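Local atomic coordinates of Stk_08120 (Sulfolobus tokodaii str. 7, PDB entry 2EJX), a protein that probably carries fatty acids, as a thermoacidophile member of the DUF3211 family with a Bet v 1-like helix-grip fold. Residues 18-23 with 128-133; 25-30 with 47-52; 36-41 with 58-63; 75-80 with 100-105. One frame throughout, in Å; residues are numbered along the deposited sequence.

Contact 1: residues 18-23 with 128-133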
loop_
_atom_site.group_PDB
_atom_site.type_symbol
_atom_site.label_atom_id
_atom_site.label_comp_id
_atom_site.label_asym_id
_atom_site.label_seq_id
_atom_site.Cartn_x
_atom_site.Cartn_y
_atom_site.Cartn_z
ATOM N N ASP A 18 -11.229 11.796 0.013
ATOM C CA ASP A 18 -10.024 12.526 -0.191
ATOM C C ASP A 18 -9.110 12.345 1.000
ATOM O O ASP A 18 -7.901 12.189 0.854
ATOM C CB ASP A 18 -10.343 13.992 -0.553
ATOM C CG ASP A 18 -11.051 14.090 -1.911
ATOM O OD1 ASP A 18 -10.618 13.409 -2.879
ATOM O OD2 ASP A 18 -12.074 14.792 -2.001
ATOM N N VAL A 19 -9.703 12.228 2.175
ATOM C CA VAL A 19 -8.929 11.840 3.363
ATOM C C VAL A 19 -8.325 10.456 3.207
ATOM O O VAL A 19 -7.158 10.261 3.533
ATOM C CB VAL A 19 -9.814 11.972 4.652
ATOM C CG1 VAL A 19 -9.091 11.371 5.883
ATOM C CG2 VAL A 19 -10.093 13.481 4.896
ATOM N N VAL A 20 -9.114 9.512 2.723
ATOM C CA VAL A 20 -8.630 8.162 2.532
ATOM C C VAL A 20 -7.449 8.097 1.559
ATOM O O VAL A 20 -6.444 7.420 1.812
ATOM C CB VAL A 20 -9.768 7.252 2.081
ATOM C CG1 VAL A 20 -9.257 5.848 1.778
ATOM C CG2 VAL A 20 -10.927 7.201 3.216
ATOM N N MET A 21 -7.622 8.751 0.418
ATOM C CA MET A 21 -6.541 8.868 -0.577
ATOM C C MET A 21 -5.274 9.488 0.034
ATOM O O MET A 21 -4.145 9.035 -0.233
ATOM C CB MET A 21 -7.019 9.690 -1.778
ATOM C CG MET A 21 -8.080 9.032 -2.661
ATOM S SD MET A 21 -7.459 7.502 -3.449
ATOM C CE MET A 21 -6.288 8.169 -4.594
ATOM N N THR A 22 -5.435 10.560 0.798
ATOM C CA THR A 22 -4.307 11.180 1.487
ATOM C C THR A 22 -3.562 10.225 2.424
ATOM O O THR A 22 -2.333 10.210 2.440
ATOM C CB THR A 22 -4.726 12.487 2.244
ATOM O OG1 THR A 22 -5.287 13.403 1.312
ATOM C CG2 THR A 22 -3.520 13.160 2.888
ATOM N N ILE A 23 -4.300 9.433 3.218
ATOM C CA ILE A 23 -3.698 8.428 4.065
ATOM C C ILE A 23 -2.937 7.372 3.227
ATOM O O ILE A 23 -1.833 6.997 3.577
ATOM C CB ILE A 23 -4.744 7.838 5.089
ATOM C CG1 ILE A 23 -5.171 8.956 6.045
ATOM C CG2 ILE A 23 -4.244 6.579 5.852
ATOM C CD1 ILE A 23 -6.421 8.571 6.925
ATOM N N GLU A 128 -13.032 1.321 9.587
ATOM C CA GLU A 128 -12.535 1.192 10.975
ATOM C C GLU A 128 -11.039 1.499 11.010
ATOM O O GLU A 128 -10.577 2.240 11.859
ATOM C CB GLU A 128 -12.792 -0.218 11.554
ATOM C CG GLU A 128 -14.303 -0.656 11.605
ATOM C CD GLU A 128 -14.870 -1.419 10.350
ATOM O OE1 GLU A 128 -14.343 -1.328 9.206
ATOM O OE2 GLU A 128 -15.882 -2.159 10.524
ATOM N N ILE A 129 -10.293 0.984 10.032
ATOM C CA ILE A 129 -8.834 1.306 9.979
ATOM C C ILE A 129 -8.628 2.852 9.808
ATOM O O ILE A 129 -7.832 3.511 10.509
ATOM C CB ILE A 129 -8.184 0.514 8.840
ATOM C CG1 ILE A 129 -8.077 -0.979 9.241
ATOM C CG2 ILE A 129 -6.798 1.177 8.489
ATOM C CD1 ILE A 129 -7.861 -1.940 8.051
ATOM N N ILE A 130 -9.360 3.454 8.886
ATOM C CA ILE A 130 -9.190 4.864 8.576
ATOM C C ILE A 130 -9.716 5.736 9.696
ATOM O O ILE A 130 -9.164 6.787 9.960
ATOM C CB ILE A 130 -9.905 5.245 7.263
ATOM C CG1 ILE A 130 -9.277 4.514 6.036
ATOM C CG2 ILE A 130 -9.982 6.833 7.101
ATOM C CD1 ILE A 130 -7.828 5.054 5.577
ATOM N N ARG A 131 -10.788 5.315 10.357
ATOM C CA ARG A 131 -11.315 6.103 11.469
ATOM C C ARG A 131 -10.241 6.266 12.556
ATOM O O ARG A 131 -10.001 7.371 13.062
ATOM C CB ARG A 131 -12.527 5.440 12.057
ATOM C CG ARG A 131 -13.204 6.276 13.116
ATOM C CD ARG A 131 -14.444 5.559 13.661
ATOM N NE ARG A 131 -14.059 4.340 14.362
ATOM C CZ ARG A 131 -13.662 4.297 15.629
ATOM N NH1 ARG A 131 -13.616 5.403 16.359
ATOM N NH2 ARG A 131 -13.304 3.142 16.161
ATOM N N LEU A 132 -9.616 5.159 12.899
ATOM C CA LEU A 132 -8.473 5.178 13.842
ATOM C C LEU A 132 -7.266 5.996 13.339
ATOM O O LEU A 132 -6.651 6.725 14.135
ATOM C CB LEU A 132 -8.063 3.724 14.173
ATOM C CG LEU A 132 -9.090 3.018 15.047
ATOM C CD1 LEU A 132 -8.687 1.534 15.195
ATOM C CD2 LEU A 132 -9.208 3.651 16.442
ATOM N N GLU A 133 -6.914 5.868 12.051
ATOM C CA GLU A 133 -5.857 6.715 11.462
ATOM C C GLU A 133 -6.188 8.196 11.613
ATOM O O GLU A 133 -5.356 8.992 11.963
ATOM C CB GLU A 133 -5.616 6.347 9.966
ATOM C CG GLU A 133 -4.914 4.978 9.779
ATOM C CD GLU A 133 -3.486 4.999 10.379
ATOM O OE1 GLU A 133 -2.829 6.063 10.456
ATOM O OE2 GLU A 133 -3.045 3.926 10.790
#
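The short helix 17-24, which follows the first strand of this Bet v 1-like fold, meets the C-terminal part of the long helix 105-137 through V20 and I23 on one side and I130 and E133 on the other. The two helix segments cross steeply, at 80°, with their axes 10.9 Å apart. V20 and I130 lie nearest each other in the backbone, and their side chains are set roughly perpendicular. The meeting is of branches: V20 CG2 touches I130 CG2 at 4.0 Å. I23 and I130 instead run alongside one another with opposite senses, bringing I23 CG2 against I130 CD1 at 3.9 Å. The first torsion of I130 (chi1 -64°) sets CG1 beside its own backbone N, and chi2 (-73°) then brings CD1 to helix 17-24, where it meets both V20 CG1 and I23. The end of I23 reaches further along the long helix, where its CD1 rests on E133 CB, again at 3.9 Å. E133 gives the interface only the aliphatic root of its side chain, while its carboxylate OE1 forms salt bridges to K136 and R137. No hydrogen bond spans the two helices; the fit rests on aliphatic carbon, mostly the branches of V20, I23 and I130. Around this patch, F29 of helix 27-34 packs on both I23 and E133, and I23 also touches R134 and R137. V20 in addition touches L96 of strand 95-102, so the crossing has contacts with both helix 27-34 and the sheet.

Contact 2: residues 25-30 with 47-52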
loop_
_atom_site.group_PDB
_atom_site.type_symbol
_atom_site.label_atom_id
_atom_site.label_comp_id
_atom_site.label_asym_id
_atom_site.label_seq_id
_atom_site.Cartn_x
_atom_site.Cartn_y
_atom_site.Cartn_z
ATOM N N SER A 25 -1.432 7.887 0.557
ATOM C CA SER A 25 -0.186 8.567 0.056
ATOM C C SER A 25 0.926 8.592 1.096
ATOM O O SER A 25 2.062 8.967 0.802
ATOM C CB SER A 25 -0.485 10.000 -0.387
ATOM O OG SER A 25 -0.584 10.895 0.717
ATOM N N ASP A 26 0.611 8.249 2.347
ATOM C CA ASP A 26 1.640 8.036 3.367
ATOM C C ASP A 26 2.197 6.608 3.329
ATOM O O ASP A 26 1.510 5.636 3.677
ATOM C CB ASP A 26 1.056 8.332 4.760
ATOM C CG ASP A 26 2.077 8.175 5.893
ATOM O OD1 ASP A 26 3.275 7.876 5.622
ATOM O OD2 ASP A 26 1.674 8.354 7.073
ATOM N N PRO A 27 3.481 6.461 2.951
ATOM C CA PRO A 27 3.955 5.089 2.838
ATOM C C PRO A 27 4.036 4.361 4.168
ATOM O O PRO A 27 4.013 3.138 4.192
ATOM C CB PRO A 27 5.375 5.259 2.192
ATOM C CG PRO A 27 5.798 6.587 2.550
ATOM C CD PRO A 27 4.536 7.435 2.595
ATOM N N ALA A 28 4.094 5.095 5.282
ATOM C CA ALA A 28 4.104 4.481 6.604
ATOM C C ALA A 28 2.771 3.785 6.875
ATOM O O ALA A 28 2.676 2.908 7.716
ATOM C CB ALA A 28 4.340 5.539 7.655
ATOM N N PHE A 29 1.739 4.206 6.163
ATOM C CA PHE A 29 0.455 3.503 6.226
ATOM C C PHE A 29 0.433 2.338 5.260
ATOM O O PHE A 29 0.342 1.138 5.660
ATOM C CB PHE A 29 -0.728 4.463 5.929
ATOM C CG PHE A 29 -2.070 3.763 5.852
ATOM C CD1 PHE A 29 -2.734 3.351 7.043
ATOM C CD2 PHE A 29 -2.669 3.490 4.635
ATOM C CE1 PHE A 29 -3.967 2.665 6.994
ATOM C CE2 PHE A 29 -3.925 2.796 4.556
ATOM C CZ PHE A 29 -4.595 2.398 5.744
ATOM N N THR A 30 0.622 2.696 3.988
ATOM C CA THR A 30 0.307 1.836 2.845
ATOM C C THR A 30 1.218 0.608 2.758
ATOM O O THR A 30 0.736 -0.489 2.481
ATOM C CB THR A 30 0.343 2.658 1.560
ATOM O OG1 THR A 30 -0.650 3.696 1.644
ATOM C CG2 THR A 30 0.073 1.794 0.320
ATOM N N GLU A 47 7.732 11.714 1.439
ATOM C CA GLU A 47 7.477 10.994 0.213
ATOM C C GLU A 47 8.461 9.853 -0.049
ATOM O O GLU A 47 8.435 9.303 -1.127
ATOM C CB GLU A 47 7.417 11.950 -0.973
ATOM C CG GLU A 47 6.363 13.043 -0.790
ATOM C CD GLU A 47 5.844 13.581 -2.099
ATOM O OE1 GLU A 47 6.605 14.293 -2.790
ATOM O OE2 GLU A 47 4.671 13.303 -2.441
ATOM N N ILE A 48 9.327 9.532 0.918
ATOM C CA ILE A 48 10.311 8.454 0.750
ATOM C C ILE A 48 10.209 7.427 1.852
ATOM O O ILE A 48 9.951 7.771 2.999
ATOM C CB ILE A 48 11.784 8.986 0.711
ATOM C CG1 ILE A 48 11.899 10.208 -0.179
ATOM C CG2 ILE A 48 12.732 7.902 0.214
ATOM C CD1 ILE A 48 13.190 10.971 0.038
ATOM N N PHE A 49 10.441 6.157 1.519
ATOM C CA PHE A 49 10.427 5.142 2.525
ATOM C C PHE A 49 11.458 4.062 2.254
ATOM O O PHE A 49 11.856 3.841 1.112
ATOM C CB PHE A 49 9.027 4.502 2.587
ATOM C CG PHE A 49 8.757 3.569 1.463
ATOM C CD1 PHE A 49 9.015 2.199 1.621
ATOM C CD2 PHE A 49 8.259 4.044 0.258
ATOM C CE1 PHE A 49 8.777 1.319 0.605
ATOM C CE2 PHE A 49 8.021 3.172 -0.788
ATOM C CZ PHE A 49 8.286 1.805 -0.615
ATOM N N GLU A 50 11.865 3.412 3.329
ATOM C CA GLU A 50 12.595 2.150 3.269
ATOM C C GLU A 50 11.904 1.192 4.219
ATOM O O GLU A 50 11.562 1.549 5.368
ATOM C CB GLU A 50 14.050 2.355 3.726
ATOM C CG GLU A 50 14.763 3.453 2.985
ATOM C CD GLU A 50 15.941 4.046 3.752
ATOM O OE1 GLU A 50 16.605 3.305 4.514
ATOM O OE2 GLU A 50 16.185 5.273 3.597
ATOM N N ALA A 51 11.729 -0.045 3.773
ATOM C CA ALA A 51 11.114 -1.034 4.615
ATOM C C ALA A 51 11.777 -2.407 4.442
ATOM O O ALA A 51 12.450 -2.660 3.447
ATOM C CB ALA A 51 9.609 -1.128 4.298
ATOM N N GLU A 52 11.581 -3.246 5.445
ATOM C CA GLU A 52 12.079 -4.611 5.460
ATOM C C GLU A 52 10.935 -5.527 5.809
ATOM O O GLU A 52 10.142 -5.256 6.710
ATOM C CB GLU A 52 13.209 -4.761 6.505
ATOM C CG GLU A 52 14.541 -4.100 6.019
ATOM C CD GLU A 52 15.729 -4.283 6.986
ATOM O OE1 GLU A 52 15.855 -5.353 7.621
ATOM O OE2 GLU A 52 16.531 -3.335 7.115
#
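P27 and F49 mark the closest backbone approach, their CA atoms 6.5 Å apart, where the first turn of helix 27-34 comes up to strand 48-55. D26 is the N-cap of that helix, and its backbone O accepts from both F29 N and T30 N. With CG anti to the backbone N (chi1 -178°), D26 OD1 is placed to accept from A28 N at 2.9 Å. This capping N-H arrives from above the carboxylate plane, at an N-H...O angle of 148°. The second oxygen, OD2, forms a salt bridge with R137 of the long helix, so the cap is also tied to the C-terminal region. Across the contact, P27 CB lies 3.7 Å from F49 CD2, meeting the ring obliquely, while P27 CG sits 3.8 Å from F49 CB. Beyond P27, the F49 ring packs on I75 and Y77 of strand 72-79, and C43 touches both P27 and F49. The D26 carboxylate and carbonyl are thus engaged by the helix's own first turn and by R137, and P27 offers the F49 side chain only carbon. The chemistry implies a purely apolar seat, through which the start of the helix rests on the sheet.

Contact 3: residues 36-41 with 58-63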
loop_
_atom_site.group_PDB
_atom_site.type_symbol
_atom_site.label_atom_id
_atom_site.label_comp_id
_atom_site.label_asym_id
_atom_site.label_seq_id
_atom_site.Cartn_x
_atom_site.Cartn_y
_atom_site.Cartn_z
ATOM N N PRO A 36 4.024 -7.999 1.949
ATOM C CA PRO A 36 4.078 -9.173 2.839
ATOM C C PRO A 36 5.006 -9.021 4.041
ATOM O O PRO A 36 6.210 -8.833 3.863
ATOM C CB PRO A 36 4.594 -10.316 1.943
ATOM C CG PRO A 36 4.657 -9.779 0.560
ATOM C CD PRO A 36 4.591 -8.278 0.603
ATOM N N GLY A 37 4.446 -9.123 5.242
ATOM C CA GLY A 37 5.241 -9.333 6.469
ATOM C C GLY A 37 6.253 -8.232 6.759
ATOM O O GLY A 37 7.375 -8.519 7.171
ATOM N N ILE A 38 5.839 -6.976 6.570
ATOM C CA ILE A 38 6.690 -5.811 6.883
ATOM C C ILE A 38 7.012 -5.734 8.382
ATOM O O ILE A 38 6.106 -5.743 9.216
ATOM C CB ILE A 38 6.049 -4.475 6.373
ATOM C CG1 ILE A 38 5.938 -4.467 4.848
ATOM C CG2 ILE A 38 6.811 -3.222 6.893
ATOM C CD1 ILE A 38 7.301 -4.254 4.149
ATOM N N ALA A 39 8.298 -5.692 8.720
ATOM C CA ALA A 39 8.717 -5.651 10.130
ATOM C C ALA A 39 9.511 -4.378 10.513
ATOM O O ALA A 39 9.755 -4.124 11.709
ATOM C CB ALA A 39 9.526 -6.911 10.507
ATOM N N SER A 40 9.917 -3.621 9.501
ATOM C CA SER A 40 10.598 -2.334 9.656
ATOM C C SER A 40 10.119 -1.344 8.599
ATOM O O SER A 40 9.835 -1.727 7.475
ATOM C CB SER A 40 12.106 -2.534 9.573
ATOM O OG SER A 40 12.488 -3.376 10.653
ATOM N N ILE A 41 10.000 -0.065 8.960
ATOM C CA ILE A 41 9.680 0.975 7.988
ATOM C C ILE A 41 10.307 2.281 8.486
ATOM O O ILE A 41 10.263 2.554 9.675
ATOM C CB ILE A 41 8.145 1.109 7.735
ATOM C CG1 ILE A 41 7.820 2.226 6.732
ATOM C CG2 ILE A 41 7.387 1.286 9.022
ATOM C CD1 ILE A 41 7.186 1.746 5.414
ATOM N N PHE A 58 11.982 -15.910 2.772
ATOM C CA PHE A 58 12.575 -14.811 2.046
ATOM C C PHE A 58 12.442 -13.441 2.686
ATOM O O PHE A 58 11.401 -12.832 2.583
ATOM C CB PHE A 58 11.978 -14.778 0.650
ATOM C CG PHE A 58 11.999 -16.126 -0.001
ATOM C CD1 PHE A 58 13.213 -16.699 -0.345
ATOM C CD2 PHE A 58 10.827 -16.828 -0.219
ATOM C CE1 PHE A 58 13.251 -17.982 -0.922
ATOM C CE2 PHE A 58 10.851 -18.120 -0.796
ATOM C CZ PHE A 58 12.064 -18.674 -1.137
ATOM N N SER A 59 13.521 -12.963 3.291
ATOM C CA SER A 59 13.617 -11.568 3.719
ATOM C C SER A 59 13.852 -10.661 2.533
ATOM O O SER A 59 14.548 -11.018 1.560
ATOM C CB SER A 59 14.768 -11.396 4.696
ATOM O OG SER A 59 14.484 -12.169 5.849
ATOM N N TYR A 60 13.306 -9.447 2.607
ATOM C CA TYR A 60 13.538 -8.498 1.549
ATOM C C TYR A 60 13.624 -7.098 2.131
ATOM O O TYR A 60 13.115 -6.834 3.235
ATOM C CB TYR A 60 12.460 -8.566 0.457
ATOM C CG TYR A 60 11.088 -8.195 0.947
ATOM C CD1 TYR A 60 10.621 -6.880 0.832
ATOM C CD2 TYR A 60 10.278 -9.137 1.590
ATOM C CE1 TYR A 60 9.368 -6.518 1.301
ATOM C CE2 TYR A 60 9.009 -8.795 2.052
ATOM C CZ TYR A 60 8.569 -7.473 1.920
ATOM O OH TYR A 60 7.318 -7.103 2.370
ATOM N N LYS A 61 14.328 -6.251 1.398
ATOM C CA LYS A 61 14.472 -4.823 1.710
ATOM C C LYS A 61 13.869 -4.051 0.572
ATOM O O LYS A 61 14.299 -4.207 -0.584
ATOM C CB LYS A 61 15.944 -4.439 1.812
ATOM C CG LYS A 61 16.556 -4.720 3.125
ATOM C CD LYS A 61 18.081 -4.532 3.069
ATOM C CE LYS A 61 18.523 -3.178 3.605
ATOM N NZ LYS A 61 18.472 -2.118 2.567
ATOM N N VAL A 62 12.882 -3.216 0.862
ATOM C CA VAL A 62 12.256 -2.423 -0.173
ATOM C C VAL A 62 12.398 -0.926 0.206
ATOM O O VAL A 62 12.412 -0.566 1.401
ATOM C CB VAL A 62 10.782 -2.884 -0.467
ATOM C CG1 VAL A 62 9.936 -2.807 0.773
ATOM C CG2 VAL A 62 10.137 -2.105 -1.592
ATOM N N LYS A 63 12.592 -0.092 -0.805
ATOM C CA LYS A 63 12.563 1.368 -0.605
ATOM C C LYS A 63 11.940 2.004 -1.844
ATOM O O LYS A 63 11.793 1.377 -2.887
ATOM C CB LYS A 63 13.979 1.929 -0.338
ATOM C CG LYS A 63 14.848 1.935 -1.580
ATOM C CD LYS A 63 16.287 2.197 -1.177
ATOM C CE LYS A 63 17.158 2.551 -2.401
ATOM N NZ LYS A 63 17.682 1.321 -2.979
#
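Y60 stands up from strand 58-69 and reaches P36 and I38, just before and at the start of strand 38-42, across the intervening strand 48-55. The CB of Y60 points toward the other segment, and with chi1 at 64°, which puts CG between the backbone N and the carbonyl carbon, the hydroxyl ends at P36. There OH donates a short hydrogen bond of 2.5 Å to P36 O. The carbonyl is met from 37° above its plane, yet P36 O itself lies at the edge of the phenol ring, close to the ring plane. I38 lies roughly perpendicular to the tyrosine; its CG1 sits beside the backbone N, and a bend at chi2 (-74°) brings CD1 within 3.4 Å of Y60 OH. Farther along, E52 is opposite two residues of the edge strand, A39 and S40, which makes a classic beta bulge. A phenylalanine in place of Y60 would probably leave the buried P36 carbonyl without its donor and the turn before strand 38-42 less firmly fixed. P36 CD, 3.5 Å from Y60 OH, and I38 CD1 both lie against this hydroxyl, so a single phenol proton satisfies a loop carbonyl in a polar bond made beside apolar groups.

Contact 4: residues 75-80 with 100-105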
loop_
_atom_site.group_PDB
_atom_site.type_symbol
_atom_site.label_atom_id
_atom_site.label_comp_id
_atom_site.label_asym_id
_atom_site.label_seq_id
_atom_site.Cartn_x
_atom_site.Cartn_y
_atom_site.Cartn_z
ATOM N N ILE A 75 3.251 4.730 -6.077
ATOM C CA ILE A 75 4.431 4.451 -5.237
ATOM C C ILE A 75 5.381 3.592 -6.067
ATOM O O ILE A 75 5.071 2.446 -6.411
ATOM C CB ILE A 75 4.061 3.756 -3.912
ATOM C CG1 ILE A 75 3.032 4.610 -3.149
ATOM C CG2 ILE A 75 5.306 3.526 -3.039
ATOM C CD1 ILE A 75 2.657 4.131 -1.740
ATOM N N ILE A 76 6.517 4.174 -6.420
ATOM C CA ILE A 76 7.524 3.460 -7.222
ATOM C C ILE A 76 8.563 2.876 -6.284
ATOM O O ILE A 76 9.096 3.574 -5.426
ATOM C CB ILE A 76 8.133 4.424 -8.245
ATOM C CG1 ILE A 76 6.989 4.951 -9.121
ATOM C CG2 ILE A 76 9.194 3.727 -9.074
ATOM C CD1 ILE A 76 7.407 5.918 -10.229
ATOM N N TYR A 77 8.832 1.572 -6.393
ATOM C CA TYR A 77 9.729 0.963 -5.422
ATOM C C TYR A 77 10.744 0.017 -6.086
ATOM O O TYR A 77 10.502 -0.438 -7.209
ATOM C CB TYR A 77 8.942 0.201 -4.360
ATOM C CG TYR A 77 8.178 -0.984 -4.918
ATOM C CD1 TYR A 77 8.795 -2.241 -5.045
ATOM C CD2 TYR A 77 6.826 -0.853 -5.339
ATOM C CE1 TYR A 77 8.097 -3.342 -5.557
ATOM C CE2 TYR A 77 6.139 -1.955 -5.851
ATOM C CZ TYR A 77 6.796 -3.174 -5.957
ATOM O OH TYR A 77 6.108 -4.227 -6.452
ATOM N N ASP A 78 11.849 -0.239 -5.377
ATOM C CA ASP A 78 12.854 -1.262 -5.744
ATOM C C ASP A 78 13.200 -2.113 -4.570
ATOM O O ASP A 78 13.265 -1.641 -3.465
ATOM C CB ASP A 78 14.153 -0.623 -6.312
ATOM C CG ASP A 78 14.858 0.324 -5.322
ATOM O OD1 ASP A 78 14.590 1.554 -5.400
ATOM O OD2 ASP A 78 15.682 -0.137 -4.480
ATOM N N SER A 79 13.483 -3.393 -4.789
ATOM C CA SER A 79 13.898 -4.234 -3.678
ATOM C C SER A 79 14.836 -5.285 -4.214
ATOM O O SER A 79 15.000 -5.386 -5.436
ATOM C CB SER A 79 12.714 -4.947 -3.033
ATOM O OG SER A 79 12.305 -6.038 -3.835
ATOM N N ASP A 80 15.413 -6.064 -3.298
ATOM C CA ASP A 80 16.312 -7.174 -3.658
ATOM C C ASP A 80 15.545 -8.352 -4.280
ATOM O O ASP A 80 16.155 -9.344 -4.704
ATOM C CB ASP A 80 17.198 -7.626 -2.480
ATOM C CG ASP A 80 16.431 -7.818 -1.160
ATOM O OD1 ASP A 80 15.221 -7.557 -1.119
ATOM O OD2 ASP A 80 17.077 -8.218 -0.150
ATOM N N LEU A 100 -1.161 -3.461 -7.627
ATOM C CA LEU A 100 0.265 -3.698 -7.444
ATOM C C LEU A 100 0.858 -4.423 -8.654
ATOM O O LEU A 100 0.428 -5.553 -8.985
ATOM C CB LEU A 100 0.531 -4.547 -6.199
ATOM C CG LEU A 100 2.017 -4.778 -5.861
ATOM C CD1 LEU A 100 2.793 -3.481 -5.574
ATOM C CD2 LEU A 100 2.152 -5.768 -4.665
ATOM N N GLU A 101 1.829 -3.786 -9.307
ATOM C CA GLU A 101 2.485 -4.404 -10.459
ATOM C C GLU A 101 3.975 -4.594 -10.153
ATOM O O GLU A 101 4.707 -3.625 -9.971
ATOM C CB GLU A 101 2.276 -3.563 -11.721
ATOM C CG GLU A 101 0.837 -3.410 -12.175
ATOM C CD GLU A 101 0.671 -2.482 -13.381
ATOM O OE1 GLU A 101 1.693 -1.939 -13.858
ATOM O OE2 GLU A 101 -0.502 -2.253 -13.810
ATOM N N HIS A 102 4.415 -5.849 -10.073
ATOM C CA HIS A 102 5.768 -6.178 -9.672
ATOM C C HIS A 102 6.508 -6.800 -10.874
ATOM O O HIS A 102 5.923 -7.594 -11.587
ATOM C CB HIS A 102 5.688 -7.163 -8.511
ATOM C CG HIS A 102 6.994 -7.412 -7.828
ATOM N ND1 HIS A 102 7.616 -6.460 -7.040
ATOM C CD2 HIS A 102 7.793 -8.506 -7.801
ATOM C CE1 HIS A 102 8.753 -6.949 -6.575
ATOM N NE2 HIS A 102 8.883 -8.189 -7.021
ATOM N N ASP A 103 7.776 -6.464 -11.066
ATOM C CA ASP A 103 8.495 -6.870 -12.293
ATOM C C ASP A 103 9.166 -8.253 -12.226
ATOM O O ASP A 103 9.742 -8.738 -13.232
ATOM C CB ASP A 103 9.463 -5.777 -12.793
ATOM C CG ASP A 103 10.806 -5.735 -12.027
ATOM O OD1 ASP A 103 11.057 -6.550 -11.093
ATOM O OD2 ASP A 103 11.632 -4.850 -12.367
ATOM N N ASN A 104 9.081 -8.901 -11.063
ATOM C CA ASN A 104 9.694 -10.214 -10.882
ATOM C C ASN A 104 8.652 -11.309 -10.724
ATOM O O ASN A 104 7.919 -11.380 -9.723
ATOM C CB ASN A 104 10.720 -10.160 -9.737
ATOM C CG ASN A 104 11.487 -11.463 -9.568
ATOM O OD1 ASN A 104 10.901 -12.538 -9.528
ATOM N ND2 ASN A 104 12.797 -11.367 -9.439
ATOM N N LYS A 105 8.554 -12.162 -11.742
ATOM C CA LYS A 105 7.472 -13.145 -11.811
ATOM C C LYS A 105 7.523 -14.146 -10.653
ATOM O O LYS A 105 6.487 -14.523 -10.113
ATOM C CB LYS A 105 7.547 -13.915 -13.138
ATOM C CG LYS A 105 6.320 -14.750 -13.404
ATOM C CD LYS A 105 6.492 -15.598 -14.660
ATOM C CE LYS A 105 5.387 -16.629 -14.724
ATOM N NZ LYS A 105 5.193 -17.175 -16.128
#
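Y77 and H102 are brought together by contrasting first torsions: Y77 CG sits between its backbone N and carbonyl carbon (chi1 65°), whereas H102 CG is anti to its backbone N (chi1 -170°). Strands 72-79 and 95-102 run in roughly the same direction with strand 82-92 between them, and their axes approach to 9.5 Å. The two side chains bridge that gap. Y77 OH and H102 ND1 are hydrogen-bonded at 2.8 Å, and either could be the donor. Each bonding atom lies near the plane of the other ring; neither ring lies over the face of the other, although their planes are only 13° apart. L100 is roughly perpendicular to the tyrosine, its CD1 3.7 Å from Y77 CE2 and also touching the hydroxyl. The imidazole is held at its other nitrogen too, since NE2 is hydrogen-bonded to the backbone O of R81, which should fix the ring's rotation. A leucine in place of Y77 would probably leave H102 ND1 without its hydroxyl mate and open a gap beside L100. F35 meets the Y77 ring edge-to-face, and V115 of the long helix packs on L100. Side chains that link next-nearest strands beneath a long C-terminal helix are consistent with the inner, concave face of the helix-grip sheet.

How the contacts relate
After the first strand, the chain enters helix 17-24, half of contact 1, whose partner arrives only near the end of helix 105-137; this long closure encloses the other three. Contact 2 opens next at helix 27-34 and contact 3 opens before contact 2 has closed, so their segments alternate: 25-30, 36-41, 47-52, 58-63. Contact 4 then follows in series, joining strands 72-79 and 95-102. F29 of contact 2 lies against contact 1, where it also reaches I129. Backbone bonds between adjacent strands join contacts 2 and 3, and the K63–D78 salt bridge joins 3 to 4. Together they tie the short helices to the sheet and to the long helix.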